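Local atomic coordinates of 6-phosphogluconolactonase (Trypanosoma cruzi, PDB entry 6VYE), a protein that probably hydrolyses 6-phosphogluconolactone to 6-phosphogluconate, the second step of the oxidative pentose phosphate pathway. Residues W44-A49 with V160-L165. Numbering follows the deposited sequence.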
# COMPACT_ATOMS: atom_id res chain seq x y z
N TRP A 44 -16.05 -11.92 3.67
CA TRP A 44 -14.70 -12.49 3.44
C TRP A 44 -14.71 -13.18 2.08
O TRP A 44 -15.73 -13.70 1.63
CB TRP A 44 -14.29 -13.44 4.56
CG TRP A 44 -14.26 -12.85 5.94
CD1 TRP A 44 -14.65 -11.60 6.35
CD2 TRP A 44 -13.83 -13.55 7.12
NE1 TRP A 44 -14.49 -11.49 7.70
CE2 TRP A 44 -13.99 -12.66 8.21
CE3 TRP A 44 -13.36 -14.85 7.37
CZ2 TRP A 44 -13.68 -13.03 9.52
CZ3 TRP A 44 -13.04 -15.20 8.66
CH2 TRP A 44 -13.22 -14.31 9.72
N PRO A 45 -13.57 -13.22 1.36
CA PRO A 45 -12.32 -12.61 1.81
C PRO A 45 -12.32 -11.10 1.58
O PRO A 45 -12.80 -10.65 0.55
CB PRO A 45 -11.24 -13.26 0.94
CG PRO A 45 -11.98 -13.63 -0.33
CD PRO A 45 -13.41 -13.93 0.08
N LEU A 46 -11.78 -10.37 2.55
CA LEU A 46 -11.58 -8.92 2.43
C LEU A 46 -10.34 -8.67 1.56
O LEU A 46 -9.28 -9.35 1.75
CB LEU A 46 -11.42 -8.31 3.83
CG LEU A 46 -12.56 -8.54 4.83
CD1 LEU A 46 -12.23 -7.83 6.11
CD2 LEU A 46 -13.88 -8.00 4.31
N SER A 47 -10.43 -7.67 0.70
CA SER A 47 -9.33 -7.27 -0.22
C SER A 47 -8.27 -6.48 0.57
O SER A 47 -8.60 -5.48 1.21
CB SER A 47 -9.88 -6.53 -1.41
OG SER A 47 -10.72 -5.49 -1.00
N ILE A 48 -7.03 -6.94 0.55
CA ILE A 48 -5.88 -6.17 1.09
C ILE A 48 -4.87 -5.88 -0.03
O ILE A 48 -4.54 -6.78 -0.77
CB ILE A 48 -5.25 -6.90 2.28
CG1 ILE A 48 -4.20 -6.01 2.93
CG2 ILE A 48 -4.70 -8.26 1.87
CD1 ILE A 48 -3.85 -6.41 4.33
N ALA A 49 -4.34 -4.67 -0.10
CA ALA A 49 -3.23 -4.33 -1.01
C ALA A 49 -1.98 -4.21 -0.14
O ALA A 49 -2.00 -3.34 0.79
CB ALA A 49 -3.52 -3.08 -1.79
N VAL A 160 -13.08 -0.84 -4.68
CA VAL A 160 -13.06 -0.35 -3.29
C VAL A 160 -12.36 -1.44 -2.48
O VAL A 160 -12.93 -2.51 -2.32
CB VAL A 160 -14.47 -0.02 -2.78
CG1 VAL A 160 -14.50 0.31 -1.30
CG2 VAL A 160 -15.05 1.15 -3.57
N PHE A 161 -11.10 -1.21 -2.15
CA PHE A 161 -10.28 -2.11 -1.29
C PHE A 161 -10.78 -2.01 0.15
O PHE A 161 -11.19 -0.93 0.60
CB PHE A 161 -8.80 -1.79 -1.43
CG PHE A 161 -8.14 -2.44 -2.63
CD1 PHE A 161 -7.65 -3.71 -2.55
CD2 PHE A 161 -8.03 -1.76 -3.83
CE1 PHE A 161 -6.98 -4.27 -3.62
CE2 PHE A 161 -7.39 -2.33 -4.92
CZ PHE A 161 -6.93 -3.61 -4.83
N ASP A 162 -10.86 -3.15 0.84
CA ASP A 162 -11.14 -3.18 2.28
C ASP A 162 -9.92 -2.60 3.03
O ASP A 162 -10.13 -1.75 3.91
CB ASP A 162 -11.43 -4.62 2.73
CG ASP A 162 -12.73 -5.14 2.18
OD1 ASP A 162 -13.79 -4.47 2.44
OD2 ASP A 162 -12.68 -6.14 1.43
N ILE A 163 -8.70 -3.05 2.72
CA ILE A 163 -7.49 -2.59 3.44
C ILE A 163 -6.45 -2.15 2.41
O ILE A 163 -6.20 -2.90 1.45
CB ILE A 163 -6.95 -3.65 4.41
CG1 ILE A 163 -8.06 -4.22 5.30
CG2 ILE A 163 -5.80 -3.08 5.21
CD1 ILE A 163 -7.61 -5.25 6.29
N VAL A 164 -5.85 -0.97 2.62
CA VAL A 164 -4.62 -0.63 1.88
C VAL A 164 -3.50 -0.39 2.89
O VAL A 164 -3.64 0.48 3.76
CB VAL A 164 -4.84 0.57 0.95
CG1 VAL A 164 -3.50 1.02 0.37
CG2 VAL A 164 -5.84 0.24 -0.14
N LEU A 165 -2.44 -1.18 2.79
CA LEU A 165 -1.21 -1.02 3.61
C LEU A 165 -0.17 -0.18 2.87
O LEU A 165 0.21 -0.55 1.77
CB LEU A 165 -0.64 -2.40 3.83
CG LEU A 165 -1.07 -3.11 5.08
CD1 LEU A 165 -0.59 -4.56 4.97
CD2 LEU A 165 -0.45 -2.41 6.30
O HOH W 1 -13.04 -5.74 -1.64
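Three backbone hydrogen bonds link Ser-47 and Ala-49 to Ile-163 and Leu-165: Ile-163 N to Ser-47 O (2.9 Å), Ala-49 N to Ile-163 O (3.0 Å) and Leu-165 N to Ala-49 O. That zigzag, with strand directions only 16° apart, establishes parallel pairing, in which Ile-48 lies beside Ile-163 and Ala-49 beside Val-164.

Just before strand 163-167, at Asp-162, side chains take over the pairing with Ser-47. Asp-162 OD2 accepts Ser-47 N at 2.8 Å through its anti lone pair, while Ser-47 OG receives Asp-162 N at 3.0 Å in a nearly straight bond (165°). With chi1 at 51°, Ser-47 OG sits between its own backbone N and carbonyl carbon, turned to meet the N-H of Asp-162. The two residues thus grip each other reciprocally, and a water donates to Asp-162 OD2 and Val-160 O. The other carboxylate oxygen, OD1, forms a salt bridge with Arg-218, further fixing the group's rotation.

Apolar packing divides between the two sheet faces. On one, Ile-48 CD1 reaches Leu-165 CD1 at 3.8 Å, and Ile-48 CG1 leans on Ile-163 CB. On the other, Ala-49 CB lies over a face of the Phe-161 ring, 4.1 Å from CE1; Phe-80 meets that ring edge-to-face.

Strand 77-85 flanks 46-50 and strand 219-224 flanks 163-167, placing this pair inside the parallel part of the sheet, consistent with the Rossmann-like alpha/beta fold of the glucosamine-6-phosphate isomerase/6-phosphogluconolactonase family.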